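Local atomic coordinates of extracellular solute-binding protein, family 5 (Chelativorans sp., PDB entry 6WM6), a protein that binds EDTA and related aminopolycarboxylates in the periplasm, probably delivering them to an ABC transporter for uptake. Residues M309-K314 against A322-V327; A387-S392 against L397-K402; G394-L397 against P403-T406; L424-I429 against L434-L439. All blocks are in the same frame, centred on the assembly; numbering follows the deposited sequence. Where two conformers were deposited one is given.

Contact 1 (M309-K314 against A322-V327); sequences MGLNSK and ALRKAV
Helix 321-330 packs on the mixed sheet at the end of strand 305-311, with Leu311 and Arg324 as the central pair. Both residues turn toward each other. The two side chains meet at a slant: Leu311 CB lies 3.9 Å from Arg324 CD, and Leu311 CD2 settles 4.0 Å from Arg324 CB at the root of the arginine. Up to this point the arginine behaves as an apolar chain. It then bends at the CG-CD bond (chi3 -59°), which swings the guanidinium beside the loop that follows the strand. There Ser313 CB sits over one face of the flat group, displaced toward its rim and 3.5 Å from Arg324 NH1. A water links the same two residues, donating to Ser313 O at 2.7 Å and accepting from Arg324 NH1 at 3.2 Å. The buried guanidinium bonds to the carbonyls of Met318 and Tyr521 and makes a cation-pi contact with the Tyr521 ring, while Ser313 OG bonds to Phe484 O and to the hydroxyl of Tyr521. One helical turn beyond Arg324, Met309 CE touches Val327 CG1 at 4.1 Å, the two side chains crossing nearly at right angles. Strands 456-462 and 524-537 flank strand 305-311 in the sheet, and Ala326 of the helix packs against helix 377-386.

Contact 2 (A387-S392 against L397-K402); sequences AGYKLS and LDPSGK
Tyr389 packs against Leu397, Asp398 and Pro399 where the chain leaves helix 377-386 and enters a small two-stranded hairpin. Its CB lies 3.4 Å from Leu397 O, and the same carbonyl approaches CD2 obliquely. With CG anti to the carbonyl carbon (chi1 -67°), the ring is carried across the start of the opposing turn. Along that side CD2 and then CE2 pass Asp398 CA, CD2 at 3.7 Å. Pro399 CD stands over the middle of one ring face, 3.8 Å from the centroid and only 6° off the normal, a clear CH-pi contact, while Ala387 CB lies in plane at the ring's edge. At the tip, OH bonds to Asp320 OD2, tying the hairpin to the region just before helix 321-330. Next to the ring, Lys390 and Leu397 form an antiparallel hydrogen-bonded pair: Leu397 N reaches Lys390 O at 2.7 Å, nearly straight on, and Lys390 N reaches Leu397 O at 3.1 Å. Further along, Ser392 CB rests on Leu397 CD1. The turn from Asp398 to Gly401 is type I and is stitched by its own aspartate, whose OD1 takes Ser400 OG at 2.7 Å and Lys402 N at 3.0 Å from opposite faces of the carboxylate plane. Two such grips should stabilise the negative charge and hold the carboxylate's rotation, so this surface contact combines a turn braced by its own aspartate with an aromatic face met by Pro399 CD, whose C-H bonds are probably somewhat polarised by the adjacent nitrogen.

Contact 3 (G394-L397 against P403-T406); sequences GSLL and PVST
Leu396 O is gripped from two sources: Val404 N donates to it at 2.9 Å with an N-H...O angle of 165°, and a water donates to it at the same distance. The amide comes in tilted 21° from the carbonyl plane. That water also donates to Val404 O at 2.8 Å, so a single molecule spans the two backbones beside their direct bond. Pro403 CA adds a softer CA-H...O contact to the same oxygen at 3.5 Å. With the bond from Asp398 N to Lys402 O on the other side, the amide bond of Val404 makes a single bridge between Leu397 and Pro403, in which the flanking residues supply the bonds and the missing amide hydrogen of Pro403 costs nothing. The side chains close over this bridge in two separate patches. In one, Leu396 and Val404 lie alongside each other and point the same way, Leu396 CD2 meeting Val404 CG2 at 4.1 Å; Leu396 reaches this position with CG opposite its own backbone N (chi1 -171°). In the other, the CB of Leu397 leaves the partner segment, but its CD2 branch turns back over the pyrrolidine ring, 3.7 Å from Pro403 CA and 3.9 Å from Pro403 CG. The first patch is the inner one. Tyr389 and Leu434 each touch both Leu396 and Val404, and the backbone of Leu396 bonds to Gly433, in the loop between helix 416-429 and strand 436-439. From here the chain runs on directly into strand 407-410, so the bridge fastens the outlying hairpin strand 395-397 to the lead-in of a strand of the large mixed sheet.

Contact 4 (L424-I429 against L434-L439); sequences LITGYI and LKTDLL
Thr426 and Thr436 face each other hydroxyl to hydroxyl, their OG1 atoms joined by a hydrogen bond of 2.6 Å. The side chains approach each other obliquely, so the Thr426 CG2 methyl also comes within 3.3 Å of Thr436 OG1. On the strand, Thr436 sets its hydroxyl between its own N and carbonyl carbon (chi1 72°), turned to the helix, while its CG2 is left to meet Ile429 CD1 at 3.8 Å. Ile429 CD1 also touches Leu434 CB at 4.1 Å, so one terminal methyl fills the angle between two residues of the incoming chain. On the far side of the threonine pair, Leu438 CD2 lies 3.7 Å from Thr426 OG1. A water forms the next layer, donating to Thr426 O and to Leu434 O, each at 2.8 Å. Further out, Thr426 OG1 bonds to Ala422 O one turn back in its own helix, which helps to orient the hydroxyl. Ile429 and Leu434 are backed by Val327 of helix 321-330. These residues join helix 416-429 to strand 436-439 within a beta-alpha-beta unit opened by strand 407-410; the local axes run antiparallel, at 172° and 9.5 Å apart, as expected when the chain returns to lie parallel to its first strand. The joint thus combines a short hydroxyl-hydroxyl link with apolar packing by Ile429 on one side and Leu438 on the other, and a shared water donates to two backbone carbonyls, which, both being acceptors, could not bond to each other.

Overall arrangement
The four contacts follow one another along the chain, contacts 2 and 3 sharing Leu397, all on one side of its centre. Contacts 2 and 3 are neighbours, their centres about 8 Å apart: contact 2 closes the outlying hairpin and contact 3 ties its second strand to the lead-in of strand 407-410. Contacts 1 and 4 reach the large mixed sheet, with centres about 13 Å apart. Helix 321-330 connects the group: Val327 touches Ile429 and Leu434, Leu323 packs on Leu396 and Leu434, and Ala322 meets Ala387. Contacts 2 and 4, about 19 Å between centres, do not touch; contact 3 stands between them. The hairpin is thereby integrated with the helix-covered sheet of one lobe.

Contact 1 (M309-K314 against A322-V327)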
loop_
_atom_site.group_PDB
_atom_site.type_symbol
_atom_site.label_atom_id
_atom_site.label_comp_id
_atom_site.label_asym_id
_atom_site.label_seq_id
_atom_site.Cartn_x
_atom_site.Cartn_y
_atom_site.Cartn_z
ATOM N N MET A 309 -10.672 0.661 -12.377
ATOM C CA MET A 309 -10.816 -0.196 -13.542
ATOM C C MET A 309 -9.762 0.228 -14.555
ATOM O O MET A 309 -9.748 1.382 -15.009
ATOM C CB MET A 309 -12.189 -0.091 -14.176
ATOM C CG MET A 309 -12.368 -1.158 -15.256
ATOM S SD MET A 309 -13.933 -1.049 -16.135
ATOM C CE MET A 309 -13.729 0.497 -17.018
ATOM N N GLY A 310 -8.887 -0.697 -14.923
ATOM C CA GLY A 310 -7.914 -0.448 -15.959
ATOM C C GLY A 310 -8.427 -0.947 -17.300
ATOM O O GLY A 310 -9.219 -1.887 -17.375
ATOM N N LEU A 311 -7.979 -0.297 -18.362
ATOM C CA LEU A 311 -8.433 -0.570 -19.717
ATOM C C LEU A 311 -7.199 -0.873 -20.563
ATOM O O LEU A 311 -6.199 -0.163 -20.487
ATOM C CB LEU A 311 -9.220 0.613 -20.295
ATOM C CG LEU A 311 -10.437 1.042 -19.480
ATOM C CD1 LEU A 311 -10.058 2.088 -18.438
ATOM C CD2 LEU A 311 -11.541 1.591 -20.390
ATOM N N ASN A 312 -7.277 -1.942 -21.350
ATOM C CA ASN A 312 -6.103 -2.413 -22.089
ATOM C C ASN A 312 -5.894 -1.546 -23.331
ATOM O O ASN A 312 -6.431 -1.809 -24.401
ATOM C CB ASN A 312 -6.311 -3.863 -22.467
ATOM C CG ASN A 312 -5.098 -4.466 -23.104
ATOM O OD1 ASN A 312 -4.146 -3.758 -23.418
ATOM N ND2 ASN A 312 -5.116 -5.775 -23.267
ATOM N N SER A 313 -5.069 -0.508 -23.201
ATOM C CA SER A 313 -4.799 0.378 -24.327
ATOM C C SER A 313 -3.790 -0.228 -25.291
ATOM O O SER A 313 -3.579 0.351 -26.373
ATOM C CB SER A 313 -4.296 1.745 -23.874
ATOM O OG SER A 313 -2.934 1.707 -23.465
ATOM N N LYS A 314 -3.166 -1.349 -24.919
ATOM C CA LYS A 314 -2.117 -1.933 -25.760
ATOM C C LYS A 314 -2.679 -2.824 -26.852
ATOM O O LYS A 314 -2.048 -2.959 -27.916
ATOM C CB LYS A 314 -1.156 -2.768 -24.920
ATOM C CG LYS A 314 -0.385 -1.995 -23.875
ATOM C CD LYS A 314 0.522 -2.951 -23.101
ATOM C CE LYS A 314 0.982 -2.354 -21.794
ATOM N NZ LYS A 314 1.897 -3.284 -21.076
ATOM N N ALA A 322 -11.432 5.942 -28.356
ATOM C CA ALA A 322 -12.849 6.296 -28.387
ATOM C C ALA A 322 -13.692 5.281 -27.624
ATOM O O ALA A 322 -14.653 5.652 -26.940
ATOM C CB ALA A 322 -13.326 6.419 -29.836
ATOM N N LEU A 323 -13.372 3.996 -27.752
ATOM C CA LEU A 323 -14.120 2.984 -27.012
ATOM C C LEU A 323 -13.857 3.126 -25.517
ATOM O O LEU A 323 -14.784 3.008 -24.704
ATOM C CB LEU A 323 -13.794 1.574 -27.519
ATOM C CG LEU A 323 -14.572 0.452 -26.848
ATOM C CD1 LEU A 323 -16.071 0.621 -27.052
ATOM C CD2 LEU A 323 -14.127 -0.921 -27.375
ATOM N N ARG A 324 -12.604 3.417 -25.140
ATOM C CA ARG A 324 -12.291 3.648 -23.729
ATOM C C ARG A 324 -13.119 4.792 -23.177
ATOM O O ARG A 324 -13.769 4.660 -22.119
ATOM C CB ARG A 324 -10.806 3.948 -23.537
ATOM C CG ARG A 324 -9.913 2.791 -23.948
ATOM C CD ARG A 324 -8.501 2.897 -23.366
ATOM N NE ARG A 324 -7.707 4.087 -23.690
ATOM C CZ ARG A 324 -6.937 4.207 -24.770
ATOM N NH1 ARG A 324 -6.902 3.243 -25.680
ATOM N NH2 ARG A 324 -6.201 5.293 -24.922
ATOM N N LYS A 325 -13.118 5.933 -23.875
ATOM C CA LYS A 325 -13.844 7.090 -23.373
ATOM C C LYS A 325 -15.342 6.841 -23.331
ATOM O O LYS A 325 -16.023 7.288 -22.397
ATOM C CB LYS A 325 -13.504 8.333 -24.191
ATOM C CG LYS A 325 -12.069 8.770 -23.978
ATOM C CD LYS A 325 -11.692 10.041 -24.705
ATOM C CE LYS A 325 -10.273 10.409 -24.307
ATOM N NZ LYS A 325 -9.787 11.684 -24.889
ATOM N N ALA A 326 -15.878 6.115 -24.309
ATOM C CA ALA A 326 -17.304 5.831 -24.297
ATOM C C ALA A 326 -17.677 4.951 -23.116
ATOM O O ALA A 326 -18.659 5.223 -22.407
ATOM C CB ALA A 326 -17.719 5.159 -25.607
ATOM N N VAL A 327 -16.890 3.908 -22.863
ATOM C CA VAL A 327 -17.147 3.041 -21.710
ATOM C C VAL A 327 -17.098 3.838 -20.418
ATOM O O VAL A 327 -17.987 3.717 -19.557
ATOM C CB VAL A 327 -16.168 1.851 -21.713
ATOM C CG1 VAL A 327 -16.098 1.171 -20.338
ATOM C CG2 VAL A 327 -16.562 0.870 -22.816
HETATM O O HOH W 1 -4.261 2.758 -27.417
#

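Contact 2 (A387-S392 against L397-K402)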
loop_
_atom_site.group_PDB
_atom_site.type_symbol
_atom_site.label_atom_id
_atom_site.label_comp_id
_atom_site.label_asym_id
_atom_site.label_seq_id
_atom_site.Cartn_x
_atom_site.Cartn_y
_atom_site.Cartn_z
ATOM N N ALA A 387 -16.586 8.163 -33.813
ATOM C CA ALA A 387 -15.428 7.365 -34.190
ATOM C C ALA A 387 -15.739 6.304 -35.227
ATOM O O ALA A 387 -14.838 5.561 -35.614
ATOM C CB ALA A 387 -14.846 6.708 -32.921
ATOM N N GLY A 388 -16.982 6.218 -35.690
ATOM C CA GLY A 388 -17.336 5.307 -36.759
ATOM C C GLY A 388 -17.986 4.013 -36.338
ATOM O O GLY A 388 -18.292 3.181 -37.199
ATOM N N TYR A 389 -18.204 3.805 -35.041
ATOM C CA TYR A 389 -18.908 2.612 -34.603
ATOM C C TYR A 389 -20.400 2.753 -34.890
ATOM O O TYR A 389 -20.940 3.861 -35.025
ATOM C CB TYR A 389 -18.737 2.431 -33.082
ATOM C CG TYR A 389 -17.333 2.111 -32.614
ATOM C CD1 TYR A 389 -16.354 3.092 -32.527
ATOM C CD2 TYR A 389 -16.981 0.822 -32.251
ATOM C CE1 TYR A 389 -15.076 2.803 -32.118
ATOM C CE2 TYR A 389 -15.695 0.517 -31.836
ATOM C CZ TYR A 389 -14.755 1.511 -31.753
ATOM O OH TYR A 389 -13.476 1.205 -31.338
ATOM N N LYS A 390 -21.081 1.617 -34.978
ATOM C CA LYS A 390 -22.506 1.588 -35.261
ATOM C C LYS A 390 -23.156 0.471 -34.465
ATOM O O LYS A 390 -22.551 -0.572 -34.227
ATOM C CB LYS A 390 -22.789 1.367 -36.746
ATOM C CG LYS A 390 -22.324 2.511 -37.624
ATOM C CD LYS A 390 -22.929 2.422 -39.008
ATOM C CE LYS A 390 -22.715 3.712 -39.770
ATOM N NZ LYS A 390 -23.487 3.730 -41.040
ATOM N N LEU A 391 -24.398 0.705 -34.048
ATOM C CA LEU A 391 -25.212 -0.326 -33.415
ATOM C C LEU A 391 -26.008 -1.056 -34.489
ATOM O O LEU A 391 -26.623 -0.422 -35.355
ATOM C CB LEU A 391 -26.156 0.302 -32.397
ATOM C CG LEU A 391 -25.602 0.446 -30.982
ATOM C CD1 LEU A 391 -26.504 1.312 -30.115
ATOM C CD2 LEU A 391 -25.427 -0.935 -30.361
ATOM N N SER A 392 -25.985 -2.385 -34.442
ATOM C CA SER A 392 -26.721 -3.211 -35.397
ATOM C C SER A 392 -27.288 -4.413 -34.654
ATOM O O SER A 392 -26.530 -5.263 -34.171
ATOM C CB SER A 392 -25.822 -3.669 -36.543
ATOM O OG SER A 392 -26.461 -4.670 -37.314
ATOM N N LEU A 397 -20.832 -2.504 -33.577
ATOM C CA LEU A 397 -19.906 -2.821 -34.654
ATOM C C LEU A 397 -18.750 -1.829 -34.657
ATOM O O LEU A 397 -18.955 -0.625 -34.474
ATOM C CB LEU A 397 -20.602 -2.717 -36.021
ATOM C CG LEU A 397 -21.905 -3.493 -36.212
ATOM C CD1 LEU A 397 -22.437 -3.277 -37.632
ATOM C CD2 LEU A 397 -21.699 -4.965 -35.936
ATOM N N ASP A 398 -17.542 -2.334 -34.880
ATOM C CA ASP A 398 -16.378 -1.469 -35.028
ATOM C C ASP A 398 -16.474 -0.747 -36.377
ATOM O O ASP A 398 -17.317 -1.078 -37.220
ATOM C CB ASP A 398 -15.084 -2.264 -34.846
ATOM C CG ASP A 398 -14.794 -3.252 -35.946
ATOM O OD1 ASP A 398 -15.319 -3.126 -37.068
ATOM O OD2 ASP A 398 -13.996 -4.205 -35.688
ATOM N N PRO A 399 -15.631 0.261 -36.599
ATOM C CA PRO A 399 -15.725 1.020 -37.860
ATOM C C PRO A 399 -15.616 0.176 -39.101
ATOM O O PRO A 399 -16.250 0.497 -40.122
ATOM C CB PRO A 399 -14.588 2.045 -37.722
ATOM C CG PRO A 399 -14.467 2.264 -36.247
ATOM C CD PRO A 399 -14.683 0.882 -35.648
ATOM N N SER A 400 -14.859 -0.917 -39.067
ATOM C CA SER A 400 -14.772 -1.769 -40.247
ATOM C C SER A 400 -16.069 -2.517 -40.523
ATOM O O SER A 400 -16.258 -3.038 -41.633
ATOM C CB SER A 400 -13.619 -2.761 -40.120
ATOM O OG SER A 400 -13.966 -3.831 -39.260
ATOM N N GLY A 401 -16.988 -2.580 -39.552
ATOM C CA GLY A 401 -18.245 -3.283 -39.715
ATOM C C GLY A 401 -18.337 -4.607 -38.988
ATOM O O GLY A 401 -19.393 -5.252 -39.051
ATOM N N LYS A 402 -17.279 -5.029 -38.294
ATOM C CA LYS A 402 -17.251 -6.305 -37.574
ATOM C C LYS A 402 -17.721 -6.104 -36.131
ATOM O O LYS A 402 -17.340 -5.126 -35.482
ATOM C CB LYS A 402 -15.822 -6.846 -37.549
ATOM C CG LYS A 402 -15.670 -8.190 -36.840
ATOM C CD LYS A 402 -14.248 -8.735 -36.975
ATOM C CE LYS A 402 -14.122 -10.131 -36.372
ATOM N NZ LYS A 402 -12.791 -10.750 -36.643
HETATM O O HOH W 2 -19.494 0.524 -37.817
#

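Contact 3 (G394-L397 against P403-T406)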
loop_
_atom_site.group_PDB
_atom_site.type_symbol
_atom_site.label_atom_id
_atom_site.label_comp_id
_atom_site.label_asym_id
_atom_site.label_seq_id
_atom_site.Cartn_x
_atom_site.Cartn_y
_atom_site.Cartn_z
ATOM N N GLY A 394 -28.674 -4.611 -31.766
ATOM C CA GLY A 394 -28.290 -4.618 -30.370
ATOM C C GLY A 394 -26.835 -4.913 -30.096
ATOM O O GLY A 394 -26.454 -5.018 -28.919
ATOM N N SER A 395 -26.005 -5.054 -31.128
ATOM C CA SER A 395 -24.578 -5.300 -30.959
ATOM C C SER A 395 -23.787 -4.153 -31.580
ATOM O O SER A 395 -24.130 -3.658 -32.664
ATOM C CB SER A 395 -24.169 -6.621 -31.611
ATOM O OG SER A 395 -24.744 -7.724 -30.917
ATOM N N LEU A 396 -22.722 -3.751 -30.901
ATOM C CA LEU A 396 -21.865 -2.680 -31.392
ATOM C C LEU A 396 -20.922 -3.222 -32.456
ATOM O O LEU A 396 -20.294 -4.265 -32.277
ATOM C CB LEU A 396 -21.062 -2.083 -30.240
ATOM C CG LEU A 396 -20.281 -0.807 -30.572
ATOM C CD1 LEU A 396 -21.241 0.319 -30.886
ATOM C CD2 LEU A 396 -19.314 -0.447 -29.438
ATOM N N LEU A 397 -20.832 -2.504 -33.577
ATOM C CA LEU A 397 -19.906 -2.821 -34.654
ATOM C C LEU A 397 -18.750 -1.829 -34.657
ATOM O O LEU A 397 -18.955 -0.625 -34.474
ATOM C CB LEU A 397 -20.602 -2.717 -36.021
ATOM C CG LEU A 397 -21.905 -3.493 -36.212
ATOM C CD1 LEU A 397 -22.437 -3.277 -37.632
ATOM C CD2 LEU A 397 -21.699 -4.965 -35.936
ATOM N N PRO A 403 -18.533 -7.015 -35.592
ATOM C CA PRO A 403 -18.974 -6.853 -34.201
ATOM C C PRO A 403 -17.778 -6.737 -33.264
ATOM O O PRO A 403 -16.788 -7.461 -33.402
ATOM C CB PRO A 403 -19.777 -8.126 -33.936
ATOM C CG PRO A 403 -20.272 -8.533 -35.304
ATOM C CD PRO A 403 -19.140 -8.194 -36.232
ATOM N N VAL A 404 -17.870 -5.795 -32.326
ATOM C CA VAL A 404 -16.883 -5.723 -31.254
ATOM C C VAL A 404 -16.975 -6.995 -30.422
ATOM O O VAL A 404 -18.071 -7.484 -30.099
ATOM C CB VAL A 404 -17.120 -4.475 -30.397
ATOM C CG1 VAL A 404 -16.163 -4.463 -29.210
ATOM C CG2 VAL A 404 -16.919 -3.203 -31.234
ATOM N N SER A 405 -15.817 -7.558 -30.094
ATOM C CA SER A 405 -15.779 -8.775 -29.302
ATOM C C SER A 405 -16.380 -8.551 -27.915
ATOM O O SER A 405 -16.402 -7.439 -27.387
ATOM C CB SER A 405 -14.334 -9.228 -29.128
ATOM O OG SER A 405 -13.752 -9.556 -30.379
ATOM N N THR A 406 -16.855 -9.657 -27.328
ATOM C CA THR A 406 -17.207 -9.651 -25.908
ATOM C C THR A 406 -15.980 -9.251 -25.096
ATOM O O THR A 406 -14.871 -9.755 -25.329
ATOM C CB THR A 406 -17.703 -11.020 -25.491
ATOM O OG1 THR A 406 -18.911 -11.327 -26.214
ATOM C CG2 THR A 406 -17.983 -11.076 -24.011
HETATM O O HOH W 3 -20.630 -6.483 -30.455
#

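Contact 4 (L424-I429 against L434-L439)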
loop_
_atom_site.group_PDB
_atom_site.type_symbol
_atom_site.label_atom_id
_atom_site.label_comp_id
_atom_site.label_asym_id
_atom_site.label_seq_id
_atom_site.Cartn_x
_atom_site.Cartn_y
_atom_site.Cartn_z
ATOM N N LEU A 424 -22.198 -4.471 -12.096
ATOM C CA LEU A 424 -22.804 -3.168 -12.363
ATOM C C LEU A 424 -22.250 -2.533 -13.630
ATOM O O LEU A 424 -23.008 -1.972 -14.439
ATOM C CB LEU A 424 -22.568 -2.251 -11.167
ATOM C CG LEU A 424 -23.369 -2.659 -9.926
ATOM C CD1 LEU A 424 -22.875 -1.939 -8.684
ATOM C CD2 LEU A 424 -24.844 -2.369 -10.180
ATOM N N ILE A 425 -20.936 -2.632 -13.839
ATOM C CA ILE A 425 -20.311 -2.055 -15.024
ATOM C C ILE A 425 -20.818 -2.740 -16.282
ATOM O O ILE A 425 -21.082 -2.086 -17.301
ATOM C CB ILE A 425 -18.772 -2.112 -14.897
ATOM C CG1 ILE A 425 -18.327 -1.103 -13.828
ATOM C CG2 ILE A 425 -18.113 -1.853 -16.235
ATOM C CD1 ILE A 425 -16.921 -1.324 -13.327
ATOM N N THR A 426 -20.964 -4.068 -16.236
ATOM C CA THR A 426 -21.575 -4.787 -17.351
ATOM C C THR A 426 -22.924 -4.191 -17.720
ATOM O O THR A 426 -23.217 -3.989 -18.903
ATOM C CB THR A 426 -21.723 -6.257 -16.965
ATOM O OG1 THR A 426 -20.419 -6.834 -16.824
ATOM C CG2 THR A 426 -22.512 -7.024 -18.030
ATOM N N GLY A 427 -23.748 -3.885 -16.711
ATOM C CA GLY A 427 -25.053 -3.306 -16.983
ATOM C C GLY A 427 -24.990 -1.897 -17.535
ATOM O O GLY A 427 -25.796 -1.524 -18.391
ATOM N N TYR A 428 -24.034 -1.091 -17.065
ATOM C CA TYR A 428 -23.942 0.279 -17.569
ATOM C C TYR A 428 -23.587 0.331 -19.052
ATOM O O TYR A 428 -24.010 1.257 -19.760
ATOM C CB TYR A 428 -22.877 1.087 -16.819
ATOM C CG TYR A 428 -23.061 1.181 -15.323
ATOM C CD1 TYR A 428 -24.322 1.282 -14.738
ATOM C CD2 TYR A 428 -21.958 1.152 -14.476
ATOM C CE1 TYR A 428 -24.468 1.351 -13.362
ATOM C CE2 TYR A 428 -22.101 1.226 -13.125
ATOM C CZ TYR A 428 -23.349 1.322 -12.562
ATOM O OH TYR A 428 -23.461 1.381 -11.198
ATOM N N ILE A 429 -22.783 -0.619 -19.536
ATOM C CA ILE A 429 -22.318 -0.583 -20.920
ATOM C C ILE A 429 -23.162 -1.425 -21.856
ATOM O O ILE A 429 -22.964 -1.349 -23.080
ATOM C CB ILE A 429 -20.824 -0.937 -21.053
ATOM C CG1 ILE A 429 -20.554 -2.392 -20.695
ATOM C CG2 ILE A 429 -20.006 -0.008 -20.154
ATOM C CD1 ILE A 429 -19.116 -2.806 -20.954
ATOM N N LEU A 434 -22.415 -3.538 -25.969
ATOM C CA LEU A 434 -21.265 -4.305 -25.514
ATOM C C LEU A 434 -21.690 -5.387 -24.537
ATOM O O LEU A 434 -22.632 -5.222 -23.761
ATOM C CB LEU A 434 -20.274 -3.370 -24.812
ATOM C CG LEU A 434 -19.631 -2.342 -25.745
ATOM C CD1 LEU A 434 -18.903 -1.276 -24.927
ATOM C CD2 LEU A 434 -18.659 -3.020 -26.694
ATOM N N LYS A 435 -20.986 -6.517 -24.610
ATOM C CA LYS A 435 -21.167 -7.625 -23.682
ATOM C C LYS A 435 -19.862 -7.836 -22.926
ATOM O O LYS A 435 -18.795 -7.404 -23.364
ATOM C CB LYS A 435 -21.517 -8.912 -24.418
ATOM C CG LYS A 435 -22.817 -8.854 -25.204
ATOM C CD LYS A 435 -22.924 -10.038 -26.160
ATOM C CE LYS A 435 -24.082 -9.867 -27.130
ATOM N NZ LYS A 435 -23.959 -10.747 -28.329
ATOM N N THR A 436 -19.949 -8.511 -21.789
ATOM C CA THR A 436 -18.774 -8.816 -21.007
ATOM C C THR A 436 -18.744 -10.277 -20.590
ATOM O O THR A 436 -19.777 -10.957 -20.522
ATOM C CB THR A 436 -18.675 -7.971 -19.741
ATOM O OG1 THR A 436 -19.657 -8.416 -18.799
ATOM C CG2 THR A 436 -18.890 -6.512 -20.073
ATOM N N ASP A 437 -17.529 -10.756 -20.350
ATOM C CA ASP A 437 -17.275 -12.034 -19.697
ATOM C C ASP A 437 -16.520 -11.718 -18.416
ATOM O O ASP A 437 -15.451 -11.100 -18.464
ATOM C CB ASP A 437 -16.419 -12.952 -20.575
ATOM C CG ASP A 437 -17.238 -13.709 -21.611
ATOM O OD1 ASP A 437 -18.467 -13.835 -21.434
ATOM O OD2 ASP A 437 -16.638 -14.186 -22.595
ATOM N N LEU A 438 -17.093 -12.095 -17.276
ATOM C CA LEU A 438 -16.497 -11.795 -15.981
ATOM C C LEU A 438 -15.566 -12.936 -15.595
ATOM O O LEU A 438 -15.988 -14.092 -15.555
ATOM C CB LEU A 438 -17.584 -11.601 -14.925
ATOM C CG LEU A 438 -18.571 -10.468 -15.228
ATOM C CD1 LEU A 438 -19.516 -10.240 -14.054
ATOM C CD2 LEU A 438 -17.858 -9.172 -15.593
ATOM N N LEU A 439 -14.296 -12.608 -15.339
ATOM C CA LEU A 439 -13.246 -13.594 -15.118
ATOM C C LEU A 439 -12.519 -13.331 -13.815
ATOM O O LEU A 439 -12.186 -12.186 -13.495
ATOM C CB LEU A 439 -12.249 -13.580 -16.284
ATOM C CG LEU A 439 -12.907 -13.759 -17.649
ATOM C CD1 LEU A 439 -11.950 -13.325 -18.750
ATOM C CD2 LEU A 439 -13.363 -15.193 -17.883
HETATM O O HOH W 4 -22.503 -5.604 -21.026
#